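Local atomic coordinates of dinoflagellate luciferase (Lingulodinium polyedrum, PDB entry 1VPR), a protein that catalyses the oxidation of dinoflagellate luciferin by molecular oxygen, producing blue light flashes during the night phase. Residues His34-His39 with Phe58-Glu63; Glu63-Gly68 with Val222-Arg227; Gly141-Pro146 with Tyr322-Gly327; Phe273-Arg278 with Met288-Glu293; Gly327-Pro332 with Thr341-Leu346. All coordinates share one frame; numbering follows the deposited sequence.

Interaction 1 (His34-His39 with Phe58-Glu63)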
# COMPACT_ATOMS: atom_id res chain seq x y z
N HIS A 34 6.80 6.80 9.63
CA HIS A 34 5.94 6.70 10.82
C HIS A 34 6.36 5.44 11.56
O HIS A 34 6.12 4.32 11.08
CB HIS A 34 4.46 6.58 10.44
CG HIS A 34 3.54 6.47 11.62
ND1 HIS A 34 2.27 5.94 11.54
CD2 HIS A 34 3.72 6.83 12.92
CE1 HIS A 34 1.70 5.97 12.73
NE2 HIS A 34 2.56 6.50 13.59
N LYS A 35 6.99 5.62 12.71
CA LYS A 35 7.45 4.50 13.52
C LYS A 35 6.95 4.64 14.96
O LYS A 35 7.63 5.22 15.81
CB LYS A 35 8.97 4.45 13.50
N PRO A 36 5.75 4.11 15.25
CA PRO A 36 5.19 4.20 16.60
C PRO A 36 5.58 2.99 17.44
O PRO A 36 6.01 1.96 16.89
CB PRO A 36 3.69 4.26 16.34
CG PRO A 36 3.55 3.26 15.22
CD PRO A 36 4.75 3.56 14.31
N GLU A 37 5.44 3.10 18.75
CA GLU A 37 5.77 2.00 19.65
C GLU A 37 4.49 1.51 20.34
O GLU A 37 3.92 2.20 21.19
CB GLU A 37 6.80 2.46 20.69
N PHE A 38 4.05 0.32 19.94
CA PHE A 38 2.84 -0.29 20.50
C PHE A 38 3.22 -1.20 21.65
O PHE A 38 4.18 -1.96 21.53
CB PHE A 38 2.13 -1.13 19.44
CG PHE A 38 1.66 -0.35 18.26
CD1 PHE A 38 2.25 -0.53 17.02
CD2 PHE A 38 0.62 0.56 18.39
CE1 PHE A 38 1.81 0.20 15.91
CE2 PHE A 38 0.16 1.29 17.30
CZ PHE A 38 0.76 1.11 16.06
N HIS A 39 2.46 -1.13 22.74
CA HIS A 39 2.71 -1.97 23.91
C HIS A 39 3.32 -3.29 23.47
O HIS A 39 2.87 -3.91 22.49
CB HIS A 39 1.40 -2.23 24.68
N PHE A 58 -5.11 0.25 18.64
CA PHE A 58 -6.11 0.37 17.58
C PHE A 58 -6.68 1.78 17.57
O PHE A 58 -6.95 2.33 16.50
CB PHE A 58 -7.24 -0.64 17.76
CG PHE A 58 -6.84 -2.06 17.41
CD1 PHE A 58 -6.79 -3.04 18.39
CD2 PHE A 58 -6.54 -2.40 16.10
CE1 PHE A 58 -6.45 -4.35 18.06
CE2 PHE A 58 -6.19 -3.71 15.76
CZ PHE A 58 -6.15 -4.69 16.74
N HIS A 59 -6.87 2.37 18.75
CA HIS A 59 -7.39 3.73 18.83
C HIS A 59 -6.41 4.72 18.22
O HIS A 59 -6.82 5.75 17.67
CB HIS A 59 -7.68 4.12 20.28
CG HIS A 59 -8.87 3.44 20.86
ND1 HIS A 59 -8.88 2.10 21.17
CD2 HIS A 59 -10.12 3.89 21.10
CE1 HIS A 59 -10.09 1.75 21.58
NE2 HIS A 59 -10.86 2.83 21.54
N TYR A 60 -5.12 4.42 18.33
CA TYR A 60 -4.10 5.30 17.77
C TYR A 60 -4.19 5.19 16.24
O TYR A 60 -4.16 6.19 15.52
CB TYR A 60 -2.72 4.86 18.23
CG TYR A 60 -1.59 5.63 17.56
CD1 TYR A 60 -1.36 6.98 17.85
CD2 TYR A 60 -0.73 4.99 16.66
CE1 TYR A 60 -0.29 7.67 17.25
CE2 TYR A 60 0.34 5.66 16.07
CZ TYR A 60 0.55 6.99 16.37
OH TYR A 60 1.61 7.65 15.77
N LEU A 61 -4.29 3.96 15.75
CA LEU A 61 -4.40 3.73 14.31
C LEU A 61 -5.64 4.43 13.75
O LEU A 61 -5.60 5.01 12.66
CB LEU A 61 -4.46 2.22 14.02
CG LEU A 61 -3.21 1.41 14.35
CD1 LEU A 61 -3.40 -0.00 13.83
CD2 LEU A 61 -1.97 2.07 13.72
N LEU A 62 -6.75 4.38 14.48
CA LEU A 62 -7.96 5.04 14.00
C LEU A 62 -7.71 6.51 13.79
O LEU A 62 -8.14 7.08 12.78
CB LEU A 62 -9.13 4.86 14.97
CG LEU A 62 -10.00 3.63 14.77
CD1 LEU A 62 -11.21 3.74 15.69
CD2 LEU A 62 -10.47 3.54 13.31
N GLU A 63 -7.02 7.14 14.72
CA GLU A 63 -6.75 8.55 14.56
C GLU A 63 -5.74 8.78 13.43
O GLU A 63 -5.83 9.77 12.72
CB GLU A 63 -6.22 9.14 15.86
CG GLU A 63 -6.12 10.65 15.84
CD GLU A 63 -5.69 11.20 17.19
OE1 GLU A 63 -4.50 11.56 17.35
OE2 GLU A 63 -6.54 11.24 18.10
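H34 and Y60 meet rim to rim inside the helical bundle part of this third luciferase domain of the polypeptide, where the end of strand 33-34 and the loop after it pack on helix 57-65. The two side chains approach from opposite directions. With CG anti to the backbone N (chi1 180° in H34), the imidazole reaches out to the phenol, and H34 NE2 lies 2.6 Å from Y60 OH in a short hydrogen bond in which either atom could be the donor. The rings meet at their rims, planes 52° apart, with neither over the face of the other. N28 also bonds to Y60 OH, and V222 O receives H34 ND1, so both ends of the imidazole are held and its rotation is fixed. Beside this buried bond, P36 crosses the phenol at about a right angle, its CB 3.6 Å from Y60 CE2, while its CD rests over one face of the H34 ring. In contrast to the bonded, buried H34-Y60 pair, the partly exposed F38 makes purely apolar contacts with the helix: its CE2 is 3.9 Å from Y60 CD2, and its CZ approaches L61 CD2 obliquely at 3.7 Å.

Interaction 2 (Glu63-Gly68 with Val222-Arg227)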
# COMPACT_ATOMS: atom_id res chain seq x y z
N GLU A 63 -7.02 7.14 14.72
CA GLU A 63 -6.75 8.55 14.56
C GLU A 63 -5.74 8.78 13.43
O GLU A 63 -5.83 9.77 12.72
CB GLU A 63 -6.22 9.14 15.86
CG GLU A 63 -6.12 10.65 15.84
CD GLU A 63 -5.69 11.20 17.19
OE1 GLU A 63 -4.50 11.56 17.35
OE2 GLU A 63 -6.54 11.24 18.10
N CYS A 64 -4.80 7.86 13.24
CA CYS A 64 -3.84 8.05 12.17
C CYS A 64 -4.48 7.91 10.81
O CYS A 64 -3.94 8.40 9.81
CB CYS A 64 -2.67 7.06 12.29
SG CYS A 64 -1.51 7.45 13.62
N HIS A 65 -5.63 7.23 10.75
CA HIS A 65 -6.32 7.05 9.48
C HIS A 65 -6.83 8.39 8.94
O HIS A 65 -6.92 8.59 7.72
CB HIS A 65 -7.47 6.05 9.65
CG HIS A 65 -7.10 4.67 9.23
ND1 HIS A 65 -6.73 4.37 7.93
CD2 HIS A 65 -6.92 3.53 9.94
CE1 HIS A 65 -6.32 3.12 7.87
NE2 HIS A 65 -6.42 2.59 9.08
N GLU A 66 -7.11 9.32 9.85
CA GLU A 66 -7.60 10.64 9.48
C GLU A 66 -6.50 11.58 8.97
O GLU A 66 -6.76 12.73 8.61
CB GLU A 66 -8.33 11.27 10.68
N LEU A 67 -5.26 11.09 8.91
CA LEU A 67 -4.16 11.92 8.44
C LEU A 67 -3.89 11.84 6.94
O LEU A 67 -3.86 10.74 6.37
CB LEU A 67 -2.86 11.54 9.17
CG LEU A 67 -2.79 11.65 10.70
CD1 LEU A 67 -1.56 10.88 11.21
CD2 LEU A 67 -2.72 13.11 11.10
N GLY A 68 -3.70 13.01 6.32
CA GLY A 68 -3.30 13.09 4.92
C GLY A 68 -4.20 12.96 3.69
O GLY A 68 -3.70 13.17 2.57
N VAL A 222 -0.51 6.54 6.45
CA VAL A 222 0.56 6.25 7.41
C VAL A 222 -0.02 5.45 8.59
O VAL A 222 0.70 5.03 9.49
CB VAL A 222 1.27 7.53 7.89
CG1 VAL A 222 2.15 8.06 6.75
CG2 VAL A 222 0.25 8.59 8.33
N ALA A 223 -1.32 5.20 8.57
CA ALA A 223 -1.91 4.39 9.61
C ALA A 223 -1.54 2.94 9.29
O ALA A 223 -1.57 2.07 10.17
CB ALA A 223 -3.41 4.55 9.59
N LYS A 224 -1.17 2.69 8.03
CA LYS A 224 -0.83 1.34 7.57
C LYS A 224 0.63 1.18 7.13
O LYS A 224 1.31 0.22 7.52
CB LYS A 224 -1.76 0.96 6.40
CG LYS A 224 -3.26 1.01 6.74
CD LYS A 224 -4.20 0.83 5.52
CE LYS A 224 -3.89 -0.44 4.73
NZ LYS A 224 -4.10 -1.71 5.50
N PHE A 225 1.10 2.11 6.31
CA PHE A 225 2.46 2.09 5.79
C PHE A 225 3.37 3.06 6.54
O PHE A 225 2.99 4.22 6.79
CB PHE A 225 2.44 2.43 4.29
CG PHE A 225 1.60 1.49 3.47
CD1 PHE A 225 0.27 1.79 3.17
CD2 PHE A 225 2.12 0.26 3.06
CE1 PHE A 225 -0.54 0.87 2.49
CE2 PHE A 225 1.33 -0.66 2.38
CZ PHE A 225 0.00 -0.36 2.09
N ALA A 226 4.58 2.60 6.87
CA ALA A 226 5.52 3.45 7.59
C ALA A 226 6.01 4.60 6.70
O ALA A 226 6.30 5.67 7.21
CB ALA A 226 6.72 2.61 8.09
N ARG A 227 6.05 4.41 5.38
CA ARG A 227 6.49 5.49 4.50
C ARG A 227 5.27 6.19 3.89
O ARG A 227 4.41 5.56 3.29
CB ARG A 227 7.45 4.93 3.42
CG ARG A 227 7.84 5.93 2.33
CD ARG A 227 9.13 5.58 1.59
NE ARG A 227 9.43 4.15 1.54
CZ ARG A 227 10.67 3.66 1.50
NH1 ARG A 227 11.71 4.51 1.51
NH2 ARG A 227 10.90 2.35 1.47
O HOH W 1 -3.24 8.06 7.06
O HOH W 2 -1.45 9.37 5.79
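A223 points its methyl group straight at the imidazole of H65: the CB lies 3.5 Å from the centroid of the H65 ring and 2° off its normal, a nearly ideal CH-pi contact. The same methyl packs against the end of helix 57-65, 3.8 Å from C64 CB. K224 flanks the ring, its CG 3.9 Å from H65 CE1. Farther along, L67 CD1 and V222 CG2 meet more loosely. Two waters bridge the backbones: one donates to C64 O and L67 O and accepts a weak bond from V222 N, while the second makes the sounder link, donating to L67 O and accepting from V222 N, its oxygen 3.1 Å from V222 N. In the next shell, H65 NE2 is hydrogen-bonded to Q172 OE1 on helix 172-181, which fixes the turn of the ring, and K224 NZ is taken by H199 O and T202 OG1. A leucine in place of H65 would probably leave Q172 without its imidazole mate and A223 without a flat face to rest on. The contact thus joins the helical bundle to the loop before strand 229-233 through one ring, with an apolar methyl over its face and NE2 held by Q172.

Interaction 3 (Gly141-Pro146 with Tyr322-Gly327)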
# COMPACT_ATOMS: atom_id res chain seq x y z
N GLY A 141 18.20 -15.36 -1.34
CA GLY A 141 18.44 -15.41 -2.78
C GLY A 141 17.35 -14.64 -3.49
O GLY A 141 16.47 -14.08 -2.83
N PRO A 142 17.34 -14.63 -4.84
CA PRO A 142 16.35 -13.91 -5.66
C PRO A 142 14.93 -14.29 -5.32
O PRO A 142 14.60 -15.47 -5.24
CB PRO A 142 16.69 -14.36 -7.08
CG PRO A 142 18.13 -14.87 -6.97
CD PRO A 142 18.10 -15.57 -5.67
N LEU A 143 14.07 -13.30 -5.12
CA LEU A 143 12.68 -13.63 -4.84
C LEU A 143 12.10 -14.17 -6.15
O LEU A 143 12.50 -13.75 -7.24
CB LEU A 143 11.89 -12.39 -4.37
CG LEU A 143 12.18 -11.85 -2.95
CD1 LEU A 143 11.51 -10.48 -2.75
CD2 LEU A 143 11.67 -12.85 -1.90
N PRO A 144 11.18 -15.15 -6.06
CA PRO A 144 10.58 -15.69 -7.27
C PRO A 144 9.59 -14.67 -7.85
O PRO A 144 8.87 -14.03 -7.09
CB PRO A 144 9.83 -16.94 -6.77
CG PRO A 144 10.64 -17.38 -5.59
CD PRO A 144 10.92 -16.03 -4.91
N TRP A 145 9.58 -14.49 -9.17
CA TRP A 145 8.59 -13.61 -9.79
C TRP A 145 7.36 -14.52 -9.88
O TRP A 145 7.50 -15.73 -10.11
CB TRP A 145 9.01 -13.20 -11.21
CG TRP A 145 10.12 -12.17 -11.25
CD1 TRP A 145 11.46 -12.40 -11.32
CD2 TRP A 145 9.96 -10.74 -11.23
NE1 TRP A 145 12.15 -11.21 -11.35
CE2 TRP A 145 11.25 -10.18 -11.30
CE3 TRP A 145 8.85 -9.89 -11.17
CZ2 TRP A 145 11.47 -8.79 -11.30
CZ3 TRP A 145 9.06 -8.50 -11.17
CH2 TRP A 145 10.36 -7.96 -11.24
N PRO A 146 6.14 -13.98 -9.67
CA PRO A 146 4.97 -14.85 -9.75
C PRO A 146 4.53 -15.19 -11.17
O PRO A 146 4.27 -14.29 -11.97
CB PRO A 146 3.90 -14.07 -8.99
CG PRO A 146 4.27 -12.63 -9.28
CD PRO A 146 5.78 -12.65 -9.12
N TYR A 322 18.15 -4.73 -6.78
CA TYR A 322 19.39 -5.40 -6.39
C TYR A 322 19.14 -6.32 -5.18
O TYR A 322 19.47 -7.52 -5.20
CB TYR A 322 20.47 -4.38 -6.02
CG TYR A 322 21.76 -5.04 -5.60
CD1 TYR A 322 22.57 -5.68 -6.54
CD2 TYR A 322 22.11 -5.13 -4.25
CE1 TYR A 322 23.71 -6.40 -6.15
CE2 TYR A 322 23.23 -5.85 -3.85
CZ TYR A 322 24.03 -6.48 -4.79
OH TYR A 322 25.15 -7.18 -4.38
N THR A 323 18.58 -5.75 -4.11
CA THR A 323 18.29 -6.51 -2.90
C THR A 323 17.28 -7.63 -3.18
O THR A 323 17.55 -8.81 -2.92
CB THR A 323 17.72 -5.60 -1.80
OG1 THR A 323 18.71 -4.64 -1.41
CG2 THR A 323 17.30 -6.42 -0.56
N ALA A 324 16.13 -7.26 -3.73
CA ALA A 324 15.08 -8.23 -4.00
C ALA A 324 15.47 -9.39 -4.91
O ALA A 324 15.02 -10.52 -4.68
CB ALA A 324 13.85 -7.52 -4.56
N LEU A 325 16.27 -9.13 -5.95
CA LEU A 325 16.70 -10.20 -6.85
C LEU A 325 18.10 -10.71 -6.47
O LEU A 325 18.71 -11.51 -7.19
CB LEU A 325 16.70 -9.69 -8.31
CG LEU A 325 15.37 -9.09 -8.82
CD1 LEU A 325 15.54 -8.64 -10.28
CD2 LEU A 325 14.24 -10.15 -8.71
N ALA A 326 18.60 -10.28 -5.31
CA ALA A 326 19.92 -10.70 -4.85
C ALA A 326 20.96 -10.58 -5.95
O ALA A 326 21.78 -11.49 -6.15
CB ALA A 326 19.89 -12.16 -4.35
N GLY A 327 20.92 -9.47 -6.68
CA GLY A 327 21.89 -9.24 -7.74
C GLY A 327 21.76 -10.09 -8.98
O GLY A 327 22.63 -10.04 -9.85
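The backbones of L143 and A324 are tied by a straight hydrogen bond, L143 N to A324 O at 3.0 Å with an angle of 163° at the hydrogen, the donor lying nearly along the C=O axis where helix 321-324 ends. The chains run close here, and P142 is set against the carbonyl of L325, its CG 3.4 Å from L325 O. Next to it, A326 turns its methyl to the G141-P142 peptide, with A326 CB 3.6 Å from P142 N. That methyl is placed by a Schellman motif: A326, with positive phi, is the C-prime residue, G327 N bonds to Y322 O and A326 N bonds to T323 O. Segment 141-146 thus packs against the C-terminal end of helix 321-324, where L143 N takes up the carbonyl of A324. L325 is swung the other way at CB, yet CG lies anti to its carbonyl carbon (chi1 -55°) and the branch returns to W145, crossing it at about a right angle, with L325 CD2 3.5 Å from W145 NE1. An alanine in place of W145 would probably open a gap beside L325 CD2 and remove the stacking partner of Y339. P144 O accepts from W265 of strand 259-266, which joins the segment to the barrel.

Interaction 4 (Phe273-Arg278 with Met288-Glu293)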
# COMPACT_ATOMS: atom_id res chain seq x y z
N PHE A 273 1.50 -11.99 -2.05
CA PHE A 273 0.16 -11.46 -2.28
C PHE A 273 0.14 -10.97 -3.72
O PHE A 273 1.04 -10.26 -4.16
CB PHE A 273 -0.15 -10.27 -1.35
CG PHE A 273 -0.41 -10.65 0.09
CD1 PHE A 273 0.65 -10.99 0.92
CD2 PHE A 273 -1.70 -10.66 0.60
CE1 PHE A 273 0.43 -11.34 2.24
CE2 PHE A 273 -1.95 -11.01 1.92
CZ PHE A 273 -0.88 -11.35 2.76
N ARG A 274 -0.90 -11.32 -4.46
CA ARG A 274 -0.95 -10.88 -5.83
C ARG A 274 -2.06 -9.85 -5.91
O ARG A 274 -3.05 -9.97 -5.21
CB ARG A 274 -1.15 -12.08 -6.74
CG ARG A 274 0.13 -12.92 -6.83
CD ARG A 274 -0.07 -14.21 -7.64
NE ARG A 274 -1.09 -15.03 -7.01
CZ ARG A 274 -1.65 -16.09 -7.58
NH1 ARG A 274 -1.27 -16.45 -8.80
NH2 ARG A 274 -2.61 -16.75 -6.94
N ILE A 275 -1.90 -8.85 -6.76
CA ILE A 275 -2.85 -7.75 -6.74
C ILE A 275 -3.03 -6.99 -8.04
O ILE A 275 -2.14 -7.01 -8.90
CB ILE A 275 -2.37 -6.78 -5.62
CG1 ILE A 275 -3.28 -5.55 -5.48
CG2 ILE A 275 -0.92 -6.31 -5.92
CD1 ILE A 275 -2.81 -4.64 -4.34
N GLU A 276 -4.19 -6.37 -8.20
CA GLU A 276 -4.43 -5.51 -9.35
C GLU A 276 -5.20 -4.28 -8.89
O GLU A 276 -5.89 -4.31 -7.86
CB GLU A 276 -5.25 -6.21 -10.46
CG GLU A 276 -6.69 -6.59 -10.11
CD GLU A 276 -7.55 -6.67 -11.36
OE1 GLU A 276 -7.27 -7.57 -12.20
OE2 GLU A 276 -8.48 -5.84 -11.53
N ARG A 277 -5.03 -3.19 -9.64
CA ARG A 277 -5.80 -1.96 -9.41
C ARG A 277 -6.26 -1.58 -10.79
O ARG A 277 -5.43 -1.52 -11.71
CB ARG A 277 -4.97 -0.82 -8.84
CG ARG A 277 -4.72 -0.91 -7.32
CD ARG A 277 -3.65 0.10 -6.87
NE ARG A 277 -3.58 0.14 -5.41
CZ ARG A 277 -2.64 0.79 -4.73
NH1 ARG A 277 -1.69 1.45 -5.38
NH2 ARG A 277 -2.63 0.76 -3.39
N ARG A 278 -7.55 -1.32 -10.96
CA ARG A 278 -8.08 -0.90 -12.25
C ARG A 278 -9.02 0.27 -12.06
O ARG A 278 -9.76 0.35 -11.06
CB ARG A 278 -8.83 -2.06 -12.96
CG ARG A 278 -10.13 -2.51 -12.34
CD ARG A 278 -10.86 -3.52 -13.25
NE ARG A 278 -10.17 -4.81 -13.29
CZ ARG A 278 -10.58 -5.86 -14.01
NH1 ARG A 278 -9.90 -6.99 -13.97
NH2 ARG A 278 -11.67 -5.78 -14.77
N MSE A 288 -11.95 3.10 -8.74
CA MSE A 288 -10.78 2.27 -8.81
C MSE A 288 -11.06 1.07 -7.94
O MSE A 288 -11.48 1.22 -6.80
CB MSE A 288 -9.52 3.00 -8.27
CG MSE A 288 -8.37 2.02 -8.05
SE MSE A 288 -6.70 2.85 -7.49
CE MSE A 288 -6.13 3.36 -9.17
N ARG A 289 -10.85 -0.12 -8.48
CA ARG A 289 -11.04 -1.31 -7.69
C ARG A 289 -9.71 -1.98 -7.48
O ARG A 289 -8.99 -2.27 -8.43
CB ARG A 289 -12.01 -2.31 -8.34
CG ARG A 289 -12.24 -3.55 -7.45
CD ARG A 289 -13.04 -4.66 -8.17
NE ARG A 289 -12.30 -5.22 -9.30
CZ ARG A 289 -12.86 -5.92 -10.30
NH1 ARG A 289 -12.12 -6.40 -11.29
NH2 ARG A 289 -14.17 -6.13 -10.31
N GLN A 290 -9.38 -2.22 -6.22
CA GLN A 290 -8.14 -2.89 -5.85
C GLN A 290 -8.52 -4.31 -5.41
O GLN A 290 -9.41 -4.49 -4.58
CB GLN A 290 -7.51 -2.14 -4.67
CG GLN A 290 -6.23 -2.73 -4.10
CD GLN A 290 -5.68 -1.86 -3.00
OE1 GLN A 290 -5.38 -0.68 -3.22
NE2 GLN A 290 -5.54 -2.44 -1.81
N ALA A 291 -7.85 -5.33 -5.96
CA ALA A 291 -8.16 -6.70 -5.60
C ALA A 291 -6.86 -7.40 -5.23
O ALA A 291 -5.96 -7.54 -6.07
CB ALA A 291 -8.84 -7.42 -6.81
N THR A 292 -6.77 -7.84 -3.98
CA THR A 292 -5.59 -8.52 -3.46
C THR A 292 -5.92 -9.96 -3.09
O THR A 292 -6.91 -10.22 -2.41
CB THR A 292 -5.08 -7.82 -2.20
OG1 THR A 292 -4.93 -6.42 -2.47
CG2 THR A 292 -3.72 -8.39 -1.79
N GLU A 293 -5.06 -10.89 -3.50
CA GLU A 293 -5.31 -12.30 -3.22
C GLU A 293 -4.15 -13.09 -2.67
O GLU A 293 -2.99 -12.90 -3.06
CB GLU A 293 -5.79 -13.01 -4.51
CG GLU A 293 -6.33 -14.44 -4.32
CD GLU A 293 -5.27 -15.54 -4.34
OE1 GLU A 293 -5.64 -16.72 -4.13
OE2 GLU A 293 -4.07 -15.24 -4.58
O HOH W 3 -1.24 -14.83 -4.19
O HOH W 4 -9.49 -4.79 -9.29
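R289 lays its NH1 over the face of the R278 guanidinium, 3.2 Å from R278 CZ and above the centre of the group, although both side chains carry like charge. The carboxylate of E276 probably makes this closeness tolerable: E276 OE2 accepts from R278 NE at 2.6 Å through its syn lone pair, while R289 NH1 forms a long salt bridge to the same oxygen. D103 supplies a second acid to R289 NH1, and a water links E276 OE2 with R289 NE and R289 O. The chi1 of E276 (65°) places CG between its backbone N and carbonyl carbon, from where the chain extends toward both arginines. These groups sit on one face of an antiparallel beta hairpin, strands 271-282 and 285-294 of the calycin-type barrel. The strands run at 167° to each other, and hydrogen-bonded pairs R274-E293, E276-A291 and R278-R289 alternate with non-hydrogen-bonded pairs I275-T292 and R277-Q290. On the face of the sheet carrying I275 and T292, R277 grips Q290 side-on: R277 NE and NH2 both reach Q290 OE1, at 3.0 and 3.1 Å, from above one face of the amide plane. Y303 OH is also bonded to that oxygen. At the other end, R274 NH2 meets E293 OE2 at 3.2 Å from above the carboxylate plane, in a salt bridge; G296 N bonds to E293 OE1, while D113 O and F111 O also accept from R274.

Interaction 5 (Gly327-Pro332 with Thr341-Leu346)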
# COMPACT_ATOMS: atom_id res chain seq x y z
N GLY A 327 20.92 -9.47 -6.68
CA GLY A 327 21.89 -9.24 -7.74
C GLY A 327 21.76 -10.09 -8.98
O GLY A 327 22.63 -10.04 -9.85
N ARG A 328 20.68 -10.86 -9.12
CA ARG A 328 20.53 -11.70 -10.30
C ARG A 328 19.65 -11.12 -11.39
O ARG A 328 18.43 -11.07 -11.26
CB ARG A 328 19.99 -13.09 -9.90
CG ARG A 328 19.90 -14.05 -11.10
CD ARG A 328 19.30 -15.42 -10.78
NE ARG A 328 19.06 -16.18 -12.01
CZ ARG A 328 18.46 -17.37 -12.07
NH1 ARG A 328 18.28 -17.98 -13.24
NH2 ARG A 328 18.04 -17.96 -10.95
N ASP A 329 20.28 -10.70 -12.49
CA ASP A 329 19.54 -10.14 -13.61
C ASP A 329 18.58 -11.18 -14.17
O ASP A 329 18.87 -12.38 -14.15
CB ASP A 329 20.49 -9.73 -14.73
CG ASP A 329 21.32 -8.50 -14.40
OD1 ASP A 329 22.28 -8.24 -15.17
OD2 ASP A 329 21.04 -7.79 -13.41
N ASN A 330 17.42 -10.73 -14.66
CA ASN A 330 16.43 -11.61 -15.28
C ASN A 330 16.13 -12.87 -14.47
O ASN A 330 16.07 -13.98 -15.02
CB ASN A 330 16.89 -11.96 -16.70
CG ASN A 330 17.22 -10.71 -17.52
OD1 ASN A 330 16.40 -9.81 -17.64
ND2 ASN A 330 18.43 -10.65 -18.07
N ALA A 331 15.91 -12.68 -13.17
CA ALA A 331 15.60 -13.79 -12.29
C ALA A 331 14.30 -14.41 -12.79
O ALA A 331 13.48 -13.74 -13.43
CB ALA A 331 15.48 -13.30 -10.85
N PRO A 332 14.08 -15.71 -12.51
CA PRO A 332 12.88 -16.41 -12.96
C PRO A 332 11.61 -16.36 -12.12
O PRO A 332 11.63 -16.01 -10.95
CB PRO A 332 13.37 -17.84 -13.10
CG PRO A 332 14.23 -17.98 -11.87
CD PRO A 332 15.03 -16.66 -11.88
N THR A 341 13.90 -7.97 -15.89
CA THR A 341 14.22 -6.82 -15.05
C THR A 341 15.62 -7.07 -14.51
O THR A 341 15.90 -8.15 -14.00
CB THR A 341 13.21 -6.65 -13.89
OG1 THR A 341 11.98 -6.12 -14.40
CG2 THR A 341 13.77 -5.67 -12.82
N LEU A 342 16.50 -6.08 -14.67
CA LEU A 342 17.88 -6.17 -14.20
C LEU A 342 17.96 -5.89 -12.70
O LEU A 342 17.25 -5.02 -12.17
CB LEU A 342 18.78 -5.18 -14.96
CG LEU A 342 18.72 -5.31 -16.49
CD1 LEU A 342 19.52 -4.21 -17.17
CD2 LEU A 342 19.23 -6.71 -16.90
N ALA A 343 18.85 -6.62 -12.04
CA ALA A 343 19.05 -6.51 -10.61
C ALA A 343 19.95 -5.34 -10.22
O ALA A 343 20.97 -5.52 -9.55
CB ALA A 343 19.64 -7.83 -10.09
N LYS A 344 19.57 -4.14 -10.65
CA LYS A 344 20.32 -2.93 -10.33
C LYS A 344 19.30 -1.88 -9.93
O LYS A 344 18.25 -1.74 -10.57
CB LYS A 344 21.12 -2.45 -11.53
N ASP A 345 19.57 -1.17 -8.85
CA ASP A 345 18.62 -0.16 -8.41
C ASP A 345 18.65 1.07 -9.32
O ASP A 345 19.71 1.56 -9.66
CB ASP A 345 18.94 0.26 -6.97
CG ASP A 345 18.68 -0.83 -5.96
OD1 ASP A 345 19.01 -0.58 -4.79
OD2 ASP A 345 18.13 -1.92 -6.30
N LEU A 346 17.47 1.55 -9.70
CA LEU A 346 17.33 2.72 -10.55
C LEU A 346 18.01 3.95 -9.95
O LEU A 346 18.39 4.85 -10.67
CB LEU A 346 15.82 3.01 -10.80
CG LEU A 346 15.04 1.94 -11.58
CD1 LEU A 346 13.55 2.32 -11.69
CD2 LEU A 346 15.65 1.82 -12.98
O HOH W 5 14.48 -10.29 -13.01
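T341 O is held from two quarters: N330 N donates to it at 3.1 Å, from above the carbonyl plane, and a water donates to it from 2.8 Å. That water also takes a weak bond from A331 N and so links the two segments a second time, weakly. One residue away along the chain D329 makes the second direct tie, its OD2 accepting from A343 N at 2.8 Å and met on the anti side of the carboxylate. CG of D329 stands anti to its carbonyl carbon (chi1 -71°), which carries the carboxylate across to the facing chain. The same carboxylate is flanked by L342, whose CD2 lies 3.7 Å from D329 CG. A343 is the centre of an inverse gamma turn, and its methyl is pressed into the opposite backbone, A343 CB 3.3 Å from G327 C. The two loop segments, separated by eight residues with no helix or strand, are tied to each other after helix 321-324, at the periphery of the catalytic domain. Behind them, T341 OG1 is bonded to G235 O, and D345 pairs with K134. Because D329 meets an uncharged peptide N-H rather than a basic group here, its charge is probably offset by the A343 N-H and by solvent, D329 being exposed.

How the interactions relate
Interactions 1 and 2 share helix 57-65 and touch through H34, whose backbone N bonds to A226 O; together they join the helical bundle to a loop of the barrel. Both are buried, and both centre on a histidine, one hydrogen-bonded to a phenol, the other with a methyl over its face. Interaction 4, also buried, lies within the barrel sheet and relies on regular backbone pairing and paired charges. Interactions 3 and 5 sit nearer the surface, with centres about 7 Å apart, and share G327; W145 N to P332 O and Y322 N to D345 OD2 connect them. Their chemistry is that of loops: isolated hydrogen bonds to peptide groups, prolines, small methyl groups and, in interaction 5, exposed side chains. P146 packs on R274, linking interaction 3 to interaction 4.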